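Hydrolase (Rhizobium meliloti, PDB 5HOE) is a carbohydrate acetylesterase of the SGNH (GDSL-like) hydrolase family, which probably removes acetyl groups from sugar esters and assembles as an octamer. Local coordinates at residues V19-W30 with R41-M52; E65-S73 with A80-L88. All coordinates share one frame; numbering follows the deposited sequence. Where two conformers were deposited one is given.

Interaction 1: V19-W30 with R41-M52. With PO4 (phosphate ion), chain E.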
loop_
_atom_site.group_PDB
_atom_site.type_symbol
_atom_site.label_atom_id
_atom_site.label_comp_id
_atom_site.label_asym_id
_atom_site.label_seq_id
_atom_site.Cartn_x
_atom_site.Cartn_y
_atom_site.Cartn_z
ATOM N N VAL A 19 -36.333 -4.869 2.532
ATOM C CA VAL A 19 -35.860 -3.512 2.731
ATOM C C VAL A 19 -34.644 -3.549 3.658
ATOM O O VAL A 19 -34.756 -3.964 4.819
ATOM C CB VAL A 19 -36.956 -2.608 3.316
ATOM C CG1 VAL A 19 -36.436 -1.194 3.431
ATOM C CG2 VAL A 19 -38.224 -2.659 2.445
ATOM N N LEU A 20 -33.496 -3.096 3.152
ATOM C CA LEU A 20 -32.261 -3.028 3.922
ATOM C C LEU A 20 -32.125 -1.643 4.546
ATOM O O LEU A 20 -32.187 -0.634 3.842
ATOM C CB LEU A 20 -31.069 -3.282 2.994
ATOM C CG LEU A 20 -29.672 -3.041 3.606
ATOM C CD1 LEU A 20 -29.465 -3.981 4.756
ATOM C CD2 LEU A 20 -28.544 -3.189 2.579
ATOM N N CYS A 21 -31.917 -1.599 5.861
ATOM C CA CYS A 21 -31.784 -0.336 6.583
ATOM C C CYS A 21 -30.323 -0.130 6.995
ATOM O O CYS A 21 -29.834 -0.772 7.925
ATOM C CB CYS A 21 -32.705 -0.334 7.792
ATOM S SG CYS A 21 -34.457 -0.567 7.366
ATOM N N PHE A 22 -29.627 0.754 6.290
ATOM C CA PHE A 22 -28.187 0.952 6.473
ATOM C C PHE A 22 -27.920 2.260 7.222
ATOM O O PHE A 22 -28.253 3.339 6.723
ATOM C CB PHE A 22 -27.505 0.960 5.104
ATOM C CG PHE A 22 -25.995 0.800 5.155
ATOM C CD1 PHE A 22 -25.418 -0.377 5.628
ATOM C CD2 PHE A 22 -25.150 1.798 4.690
ATOM C CE1 PHE A 22 -24.042 -0.526 5.663
ATOM C CE2 PHE A 22 -23.778 1.636 4.726
ATOM C CZ PHE A 22 -23.235 0.465 5.197
ATOM N N GLY A 23 -27.325 2.167 8.415
ATOM C CA GLY A 23 -27.170 3.351 9.232
ATOM C C GLY A 23 -26.096 3.263 10.301
ATOM O O GLY A 23 -25.251 2.349 10.315
ATOM N N ASP A 24 -26.153 4.232 11.219
ATOM C CA ASP A 24 -25.221 4.399 12.330
ATOM C C ASP A 24 -25.946 4.090 13.651
ATOM O O ASP A 24 -26.860 3.254 13.656
ATOM C CB ASP A 24 -24.572 5.783 12.250
ATOM C CG ASP A 24 -25.579 6.918 12.281
ATOM O OD1 ASP A 24 -26.687 6.772 12.850
ATOM O OD2 ASP A 24 -25.237 7.979 11.732
ATOM N N SER A 25 -25.526 4.729 14.766
ATOM C CA SER A 25 -26.168 4.469 16.054
ATOM C C SER A 25 -27.658 4.797 16.043
ATOM O O SER A 25 -28.422 4.230 16.844
ATOM C CB SER A 25 -25.492 5.268 17.166
ATOM O OG SER A 25 -25.548 6.661 16.883
ATOM N N LEU A 26 -28.086 5.749 15.206
ATOM C CA LEU A 26 -29.514 6.057 15.168
ATOM C C LEU A 26 -30.316 4.871 14.658
ATOM O O LEU A 26 -31.495 4.721 15.010
ATOM C CB LEU A 26 -29.799 7.260 14.273
ATOM C CG LEU A 26 -29.025 8.539 14.546
ATOM C CD1 LEU A 26 -29.348 9.597 13.486
ATOM C CD2 LEU A 26 -29.304 9.025 15.957
ATOM N N THR A 27 -29.690 4.018 13.840
ATOM C CA THR A 27 -30.321 2.819 13.300
ATOM C C THR A 27 -30.058 1.602 14.183
ATOM O O THR A 27 -30.976 0.814 14.444
ATOM C CB THR A 27 -29.840 2.607 11.861
ATOM O OG1 THR A 27 -30.269 3.727 11.056
ATOM C CG2 THR A 27 -30.421 1.348 11.269
ATOM N N TRP A 28 -28.826 1.440 14.661
ATOM C CA TRP A 28 -28.531 0.398 15.651
ATOM C C TRP A 28 -29.435 0.526 16.879
ATOM O O TRP A 28 -29.943 -0.473 17.401
ATOM C CB TRP A 28 -27.055 0.473 16.073
ATOM C CG TRP A 28 -26.653 -0.618 17.048
ATOM C CD1 TRP A 28 -26.436 -1.934 16.754
ATOM C CD2 TRP A 28 -26.428 -0.481 18.463
ATOM N NE1 TRP A 28 -26.091 -2.624 17.888
ATOM C CE2 TRP A 28 -26.096 -1.765 18.955
ATOM C CE3 TRP A 28 -26.498 0.595 19.369
ATOM C CZ2 TRP A 28 -25.812 -2.003 20.296
ATOM C CZ3 TRP A 28 -26.224 0.346 20.709
ATOM C CH2 TRP A 28 -25.891 -0.947 21.159
ATOM N N GLY A 29 -29.649 1.757 17.349
ATOM C CA GLY A 29 -30.556 1.995 18.461
ATOM C C GLY A 29 -29.843 2.292 19.763
ATOM O O GLY A 29 -30.136 1.683 20.800
ATOM N N TRP A 30 -28.927 3.254 19.721
ATOM C CA TRP A 30 -28.183 3.696 20.897
ATOM C C TRP A 30 -29.111 4.436 21.862
ATOM O O TRP A 30 -29.669 5.484 21.523
ATOM C CB TRP A 30 -27.065 4.628 20.435
ATOM C CG TRP A 30 -26.180 5.205 21.508
ATOM C CD1 TRP A 30 -26.517 6.129 22.433
ATOM C CD2 TRP A 30 -24.794 4.919 21.710
ATOM N NE1 TRP A 30 -25.433 6.426 23.228
ATOM C CE2 TRP A 30 -24.362 5.687 22.806
ATOM C CE3 TRP A 30 -23.882 4.061 21.083
ATOM C CZ2 TRP A 30 -23.053 5.635 23.288
ATOM C CZ3 TRP A 30 -22.594 3.994 21.567
ATOM C CH2 TRP A 30 -22.187 4.781 22.658
ATOM N N ARG A 41 -28.719 -1.170 23.901
ATOM C CA ARG A 41 -29.469 -1.075 22.653
ATOM C C ARG A 41 -30.967 -1.080 22.929
ATOM O O ARG A 41 -31.456 -1.863 23.752
ATOM C CB ARG A 41 -29.133 -2.279 21.767
ATOM C CG ARG A 41 -29.538 -2.128 20.297
ATOM C CD ARG A 41 -29.138 -3.365 19.520
ATOM N NE ARG A 41 -29.388 -3.185 18.101
ATOM C CZ ARG A 41 -29.215 -4.116 17.183
ATOM N NH1 ARG A 41 -28.775 -5.324 17.536
ATOM N NH2 ARG A 41 -29.472 -3.826 15.903
ATOM N N TYR A 42 -31.700 -0.225 22.221
ATOM C CA TYR A 42 -33.153 -0.290 22.295
ATOM C C TYR A 42 -33.628 -1.660 21.808
ATOM O O TYR A 42 -33.062 -2.210 20.861
ATOM C CB TYR A 42 -33.795 0.772 21.391
ATOM C CG TYR A 42 -33.811 2.176 21.946
ATOM C CD1 TYR A 42 -34.639 2.505 23.009
ATOM C CD2 TYR A 42 -33.024 3.189 21.393
ATOM C CE1 TYR A 42 -34.667 3.793 23.515
ATOM C CE2 TYR A 42 -33.064 4.476 21.886
ATOM C CZ TYR A 42 -33.870 4.773 22.943
ATOM O OH TYR A 42 -33.877 6.060 23.449
ATOM N N PRO A 43 -34.677 -2.223 22.401
ATOM C CA PRO A 43 -35.294 -3.408 21.799
ATOM C C PRO A 43 -35.891 -3.069 20.439
ATOM O O PRO A 43 -36.180 -1.913 20.130
ATOM C CB PRO A 43 -36.376 -3.801 22.805
ATOM C CG PRO A 43 -36.706 -2.549 23.506
ATOM C CD PRO A 43 -35.445 -1.731 23.557
ATOM N N TYR A 44 -36.070 -4.114 19.625
ATOM C CA TYR A 44 -36.465 -3.940 18.231
ATOM C C TYR A 44 -37.688 -3.045 18.082
ATOM O O TYR A 44 -37.717 -2.170 17.207
ATOM C CB TYR A 44 -36.727 -5.316 17.631
ATOM C CG TYR A 44 -37.096 -5.339 16.172
ATOM C CD1 TYR A 44 -36.247 -4.812 15.202
ATOM C CD2 TYR A 44 -38.294 -5.888 15.759
ATOM C CE1 TYR A 44 -36.576 -4.846 13.868
ATOM C CE2 TYR A 44 -38.633 -5.943 14.408
ATOM C CZ TYR A 44 -37.768 -5.415 13.471
ATOM O OH TYR A 44 -38.080 -5.453 12.133
ATOM N N GLU A 45 -38.701 -3.233 18.931
ATOM C CA GLU A 45 -39.934 -2.469 18.770
ATOM C C GLU A 45 -39.801 -1.017 19.189
ATOM O O GLU A 45 -40.740 -0.251 18.981
ATOM C CB GLU A 45 -41.100 -3.140 19.500
ATOM C CG GLU A 45 -41.493 -4.505 18.931
ATOM C CD GLU A 45 -41.835 -4.487 17.433
ATOM O OE1 GLU A 45 -42.079 -3.405 16.850
ATOM O OE2 GLU A 45 -41.855 -5.577 16.825
ATOM N N GLN A 46 -38.655 -0.611 19.725
ATOM C CA GLN A 46 -38.381 0.778 20.060
ATOM C C GLN A 46 -37.322 1.380 19.147
ATOM O O GLN A 46 -36.851 2.497 19.402
ATOM C CB GLN A 46 -37.959 0.887 21.522
ATOM C CG GLN A 46 -39.119 0.685 22.490
ATOM C CD GLN A 46 -38.736 1.005 23.907
ATOM O OE1 GLN A 46 -37.572 0.896 24.280
ATOM N NE2 GLN A 46 -39.712 1.419 24.708
ATOM N N ARG A 47 -36.915 0.643 18.118
ATOM C CA ARG A 47 -36.033 1.139 17.074
ATOM C C ARG A 47 -36.882 1.650 15.918
ATOM O O ARG A 47 -38.021 1.213 15.725
ATOM C CB ARG A 47 -35.112 0.022 16.579
ATOM C CG ARG A 47 -34.393 -0.726 17.697
ATOM C CD ARG A 47 -33.056 -1.308 17.302
ATOM N NE ARG A 47 -33.103 -2.639 16.701
ATOM C CZ ARG A 47 -32.905 -3.788 17.347
ATOM N NH1 ARG A 47 -32.698 -3.831 18.665
ATOM N NH2 ARG A 47 -32.956 -4.923 16.667
ATOM N N TRP A 48 -36.328 2.579 15.137
ATOM C CA TRP A 48 -37.106 3.060 14.001
ATOM C C TRP A 48 -37.363 1.934 13.011
ATOM O O TRP A 48 -38.458 1.843 12.442
ATOM C CB TRP A 48 -36.477 4.293 13.355
ATOM C CG TRP A 48 -35.257 4.094 12.455
ATOM C CD1 TRP A 48 -33.955 4.400 12.776
ATOM C CD2 TRP A 48 -35.232 3.656 11.092
ATOM N NE1 TRP A 48 -33.130 4.170 11.701
ATOM C CE2 TRP A 48 -33.886 3.702 10.659
ATOM C CE3 TRP A 48 -36.207 3.199 10.201
ATOM C CZ2 TRP A 48 -33.493 3.311 9.372
ATOM C CZ3 TRP A 48 -35.821 2.831 8.914
ATOM C CH2 TRP A 48 -34.473 2.875 8.518
ATOM N N THR A 49 -36.403 1.023 12.868
ATOM C CA THR A 49 -36.554 -0.100 11.955
ATOM C C THR A 49 -37.733 -0.987 12.359
ATOM O O THR A 49 -38.554 -1.379 11.515
ATOM C CB THR A 49 -35.254 -0.893 11.974
ATOM O OG1 THR A 49 -34.905 -1.133 13.343
ATOM C CG2 THR A 49 -34.112 -0.117 11.264
ATOM N N GLY A 50 -37.842 -1.312 13.655
ATOM C CA GLY A 50 -38.924 -2.179 14.107
ATOM C C GLY A 50 -40.277 -1.498 14.058
ATOM O O GLY A 50 -41.301 -2.138 13.772
ATOM N N ALA A 51 -40.304 -0.202 14.352
ATOM C CA ALA A 51 -41.520 0.591 14.213
ATOM C C ALA A 51 -41.950 0.717 12.755
ATOM O O ALA A 51 -43.149 0.676 12.451
ATOM C CB ALA A 51 -41.301 1.972 14.835
ATOM N N MET A 52 -40.993 0.898 11.840
ATOM C CA MET A 52 -41.322 0.919 10.414
ATOM C C MET A 52 -41.866 -0.431 9.973
ATOM O O MET A 52 -42.882 -0.502 9.255
ATOM C CB MET A 52 -40.074 1.277 9.601
ATOM C CG MET A 52 -40.341 1.409 8.109
ATOM S SD MET A 52 -38.883 1.381 7.062
ATOM C CE MET A 52 -38.215 -0.249 7.371
HETATM P P PO4 E . -23.026 7.656 16.721
HETATM O O1 PO4 E . -23.252 6.825 15.490
HETATM O O2 PO4 E . -23.701 8.991 16.550
HETATM O O3 PO4 E . -23.384 7.030 18.046
HETATM O O4 PO4 E . -21.565 7.842 16.973
HETATM O O HOH W 1 -33.328 2.715 15.757
HETATM O O HOH W 2 -30.659 -1.900 14.180
#
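Arg-41 lies stretched along one face of the Trp-28 indole. Its CG, anti to the backbone N, comes over the six-membered ring, 3.7 Å from the centroid in a CH-pi contact, and the extended chain beyond it lays the guanidinium flat on the indole, centres 4.0 Å apart and planes within 7°. From this stack Arg-41 NE, in its guanidinium plane, donates to Trp-28 O at 2.9 Å (166°), so ring and carbonyl of one residue grip the same arginine. The other guanidinium face is backed by Arg-47 CZ; Arg-47 NH1 is tied to Tyr-42 O and its NH2 forms a salt bridge with Glu-64. Replacing Trp-28 by an alanine removes the indole, and the Arg-41 guanidinium would probably lose its stacking surface and become freer to turn. Gly-29, the first residue after helix 25-28, has positive phi; a side chain there would run into Arg-47 CD, and Gly-29 O accepts from Tyr-42 N at 2.8 Å. That short helix follows strand 17-23 and begins at Ser-25, the probable nucleophile of an SGNH-type Ser-His-Asp triad with His-209 and Asp-206; Ser-25 N donates to an oxygen of a phosphate ion, probably from the crystallisation liquor. Trp-48 approaches the same helix edge-on: with CG between its backbone N and carbonyl carbon (chi1 77°), the indole swings NE1 to Thr-27 OG1, 3.0 Å away and near the ring plane. A water joins Trp-48 N to Leu-26 O, and another links Arg-41 NH2 to Thr-27 O. Deeper in, Cys-21 SG sits obliquely beside the Trp-48 six-membered ring, 3.6 Å from CH2, while Met-52 CE meets the sulfur at 3.8 Å.

Interaction 2: E65-S73 with A80-L88. With PO4 (phosphate ion), chain E.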
loop_
_atom_site.group_PDB
_atom_site.type_symbol
_atom_site.label_atom_id
_atom_site.label_comp_id
_atom_site.label_asym_id
_atom_site.label_seq_id
_atom_site.Cartn_x
_atom_site.Cartn_y
_atom_site.Cartn_z
ATOM N N GLU A 65 -28.902 -3.142 9.270
ATOM C CA GLU A 65 -27.441 -2.982 9.221
ATOM C C GLU A 65 -27.062 -1.610 9.794
ATOM O O GLU A 65 -26.636 -0.705 9.063
ATOM C CB GLU A 65 -26.907 -3.170 7.794
ATOM C CG GLU A 65 -27.058 -4.589 7.238
ATOM C CD GLU A 65 -26.175 -5.637 7.873
ATOM O OE1 GLU A 65 -25.357 -5.324 8.751
ATOM O OE2 GLU A 65 -26.302 -6.816 7.449
ATOM N N GLY A 66 -27.195 -1.474 11.112
ATOM C CA GLY A 66 -26.823 -0.262 11.818
ATOM C C GLY A 66 -25.554 -0.498 12.625
ATOM O O GLY A 66 -25.437 -1.488 13.342
ATOM N N LEU A 67 -24.630 0.443 12.526
ATOM C CA LEU A 67 -23.353 0.343 13.220
ATOM C C LEU A 67 -23.022 1.676 13.867
ATOM O O LEU A 67 -22.875 2.691 13.177
ATOM C CB LEU A 67 -22.247 -0.086 12.254
ATOM C CG LEU A 67 -20.836 -0.120 12.827
ATOM C CD1 LEU A 67 -20.729 -1.167 13.934
ATOM C CD2 LEU A 67 -19.835 -0.412 11.705
ATOM N N SER A 68 -22.920 1.684 15.194
ATOM C CA SER A 68 -22.552 2.908 15.893
ATOM C C SER A 68 -21.247 3.471 15.346
ATOM O O SER A 68 -20.314 2.727 15.034
ATOM C CB SER A 68 -22.407 2.612 17.382
ATOM O OG SER A 68 -23.667 2.232 17.918
ATOM N N ALA A 69 -21.195 4.798 15.225
ATOM C CA ALA A 69 -20.031 5.570 14.769
ATOM C C ALA A 69 -19.741 5.451 13.271
ATOM O O ALA A 69 -18.744 6.037 12.781
ATOM C CB ALA A 69 -18.769 5.298 15.598
ATOM N N ARG A 70 -20.599 4.779 12.512
ATOM C CA ARG A 70 -20.380 4.615 11.073
ATOM C C ARG A 70 -20.484 5.933 10.321
ATOM O O ARG A 70 -21.385 6.751 10.569
ATOM C CB ARG A 70 -21.396 3.622 10.489
ATOM C CG ARG A 70 -21.299 3.437 8.971
ATOM C CD ARG A 70 -22.291 2.422 8.494
ATOM N NE ARG A 70 -21.764 1.075 8.534
ATOM C CZ ARG A 70 -22.493 -0.027 8.699
ATOM N NH1 ARG A 70 -23.802 0.008 8.944
ATOM N NH2 ARG A 70 -21.896 -1.192 8.628
ATOM N N THR A 71 -19.550 6.126 9.386
ATOM C CA THR A 71 -19.510 7.272 8.476
ATOM C C THR A 71 -20.006 6.866 7.078
ATOM O O THR A 71 -20.098 5.683 6.739
ATOM C CB THR A 71 -18.077 7.771 8.326
ATOM O OG1 THR A 71 -17.298 6.803 7.592
ATOM C CG2 THR A 71 -17.440 8.067 9.677
ATOM N N THR A 72 -20.228 7.860 6.214
ATOM C CA THR A 72 -20.564 7.527 4.825
ATOM C C THR A 72 -19.390 6.818 4.120
ATOM O O THR A 72 -19.537 5.712 3.567
ATOM C CB THR A 72 -20.983 8.775 4.020
ATOM O OG1 THR A 72 -19.888 9.687 3.883
ATOM C CG2 THR A 72 -22.195 9.477 4.613
ATOM N N SER A 73 -18.203 7.451 4.135
ATOM C CA SER A 73 -17.101 7.017 3.284
ATOM C C SER A 73 -15.748 7.383 3.858
ATOM O O SER A 73 -14.780 7.551 3.097
ATOM C CB SER A 73 -17.221 7.636 1.896
ATOM O OG SER A 73 -17.269 9.055 1.956
ATOM N N ALA A 80 -11.265 0.500 12.587
ATOM C CA ALA A 80 -11.288 0.091 11.190
ATOM C C ALA A 80 -12.668 -0.364 10.708
ATOM O O ALA A 80 -12.810 -0.704 9.531
ATOM C CB ALA A 80 -10.256 -1.026 10.989
ATOM N N ARG A 81 -13.677 -0.405 11.566
ATOM C CA ARG A 81 -14.979 -0.950 11.197
ATOM C C ARG A 81 -15.945 0.081 10.615
ATOM O O ARG A 81 -17.045 -0.306 10.196
ATOM C CB ARG A 81 -15.632 -1.582 12.445
ATOM C CG ARG A 81 -14.885 -2.811 13.029
ATOM C CD ARG A 81 -15.452 -3.251 14.372
ATOM N NE ARG A 81 -15.148 -2.287 15.438
ATOM C CZ ARG A 81 -15.392 -2.483 16.732
ATOM N NH1 ARG A 81 -15.917 -3.628 17.161
ATOM N NH2 ARG A 81 -15.091 -1.531 17.603
ATOM N N LEU A 82 -15.578 1.374 10.579
ATOM C CA LEU A 82 -16.575 2.438 10.556
ATOM C C LEU A 82 -16.842 3.070 9.185
ATOM O O LEU A 82 -17.727 3.929 9.086
ATOM C CB LEU A 82 -16.223 3.526 11.580
ATOM C CG LEU A 82 -16.068 3.004 13.007
ATOM C CD1 LEU A 82 -15.734 4.162 13.955
ATOM C CD2 LEU A 82 -17.302 2.258 13.476
ATOM N N ASN A 83 -16.127 2.691 8.133
ATOM C CA ASN A 83 -16.378 3.260 6.810
ATOM C C ASN A 83 -17.586 2.557 6.184
ATOM O O ASN A 83 -17.528 1.373 5.842
ATOM C CB ASN A 83 -15.118 3.103 5.955
ATOM C CG ASN A 83 -15.230 3.777 4.599
ATOM O OD1 ASN A 83 -16.303 3.818 3.985
ATOM N ND2 ASN A 83 -14.112 4.277 4.106
ATOM N N GLY A 84 -18.682 3.279 6.013
ATOM C CA GLY A 84 -19.884 2.656 5.481
ATOM C C GLY A 84 -19.689 2.098 4.081
ATOM O O GLY A 84 -20.167 0.999 3.757
ATOM N N SER A 85 -18.969 2.842 3.238
ATOM C CA SER A 85 -18.789 2.463 1.843
ATOM C C SER A 85 -17.870 1.241 1.702
ATOM O O SER A 85 -17.861 0.609 0.646
ATOM C CB SER A 85 -18.253 3.657 1.043
ATOM O OG SER A 85 -16.875 3.884 1.335
ATOM N N THR A 86 -17.072 0.924 2.730
ATOM C CA THR A 86 -16.268 -0.296 2.682
ATOM C C THR A 86 -17.126 -1.554 2.815
ATOM O O THR A 86 -16.798 -2.589 2.227
ATOM C CB THR A 86 -15.195 -0.235 3.774
ATOM O OG1 THR A 86 -14.363 0.905 3.552
ATOM C CG2 THR A 86 -14.337 -1.512 3.807
ATOM N N TYR A 87 -18.195 -1.490 3.609
ATOM C CA TYR A 87 -19.057 -2.625 3.955
ATOM C C TYR A 87 -20.299 -2.745 3.075
ATOM O O TYR A 87 -20.807 -3.859 2.896
ATOM C CB TYR A 87 -19.500 -2.440 5.420
ATOM C CG TYR A 87 -20.376 -3.480 6.133
ATOM C CD1 TYR A 87 -21.775 -3.453 6.053
ATOM C CD2 TYR A 87 -19.799 -4.435 6.965
ATOM C CE1 TYR A 87 -22.558 -4.382 6.749
ATOM C CE2 TYR A 87 -20.564 -5.347 7.659
ATOM C CZ TYR A 87 -21.939 -5.316 7.560
ATOM O OH TYR A 87 -22.683 -6.254 8.263
ATOM N N LEU A 88 -20.819 -1.641 2.525
ATOM C CA LEU A 88 -22.111 -1.709 1.838
ATOM C C LEU A 88 -22.125 -2.679 0.657
ATOM O O LEU A 88 -23.087 -3.453 0.539
ATOM C CB LEU A 88 -22.599 -0.300 1.477
ATOM C CG LEU A 88 -23.991 -0.213 0.845
ATOM C CD1 LEU A 88 -25.072 -0.770 1.765
ATOM C CD2 LEU A 88 -24.321 1.221 0.492
HETATM P P PO4 E . -23.026 7.656 16.721
HETATM O O1 PO4 E . -23.252 6.825 15.490
HETATM O O2 PO4 E . -23.701 8.991 16.550
HETATM O O3 PO4 E . -23.384 7.030 18.046
HETATM O O4 PO4 E . -21.565 7.842 16.973
HETATM O O HOH W 3 -18.986 0.248 8.223
HETATM O O HOH W 4 -13.817 5.200 1.342
#
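Leu-82 packs against the turn at Ala-69, its CD1 3.6 Å from Ala-69 CB and its CD2 near the Leu-67 CD2 methyl. The turn, type II from Leu-67 to Arg-70, also presents Ala-69 N to a phosphate oxygen, consistent with an oxyanion-hole amide, as in other SGNH hydrolases. Backbone bonds tie the two segments beyond it: Thr-71 N donates to Leu-82 O at 2.9 Å, nearly straight (169°), and Gly-84 N returns a bond to Thr-71 O. A side chain at Gly-84 would collide with Thr-71 O, so the close approach suits glycine. Asn-83 caps the helix that follows, its OD1 taking Ser-85 OG at 2.7 Å and Thr-86 N from the same face of the amide. Among the aromatic and charged groups, Tyr-87 OH donates to Glu-65 OE1 at 2.9 Å, meeting the carboxylate from above its plane. Arg-70 bends at chi3 (-88°), which carries NH2 over one face of the Tyr-87 ring, 3.4 Å from CD1, with the two planes 40° apart. Its NE holds a water shared with Arg-81 O, and its NH1 is bonded to Gly-23 O. The contact thus joins the end of strand 60-66 to the start of helix 84-95, with strand 17-23 alongside through Phe-22, helix 118-133 against Ser-85, and Tyr-87 stacked on Tyr-87 of the second subunit.

In the fold
Interactions 1 and 2 follow one another along the chain, centres 15 Å apart: helix 48-56, which starts in interaction 1, is followed by strand 60-66, whose end opens interaction 2. They meet on the parallel five-stranded sheet, where strands 17-23 and 60-66 are neighbours: Cys-21 O probably accepts from Glu-65 N and Gly-23 O from Leu-67 N, while Phe-22 packs on Arg-70 and Gly-84. The segments that follow these strands, helix 25-28 and the turn at Ala-69, converge on one phosphate, which also bonds to His-209 and Asn-108 and so probably marks the active site. Trp-30 stacks on His-209 and packs on Gly-140 of the second subunit, which suggests that the site lies close to an interface.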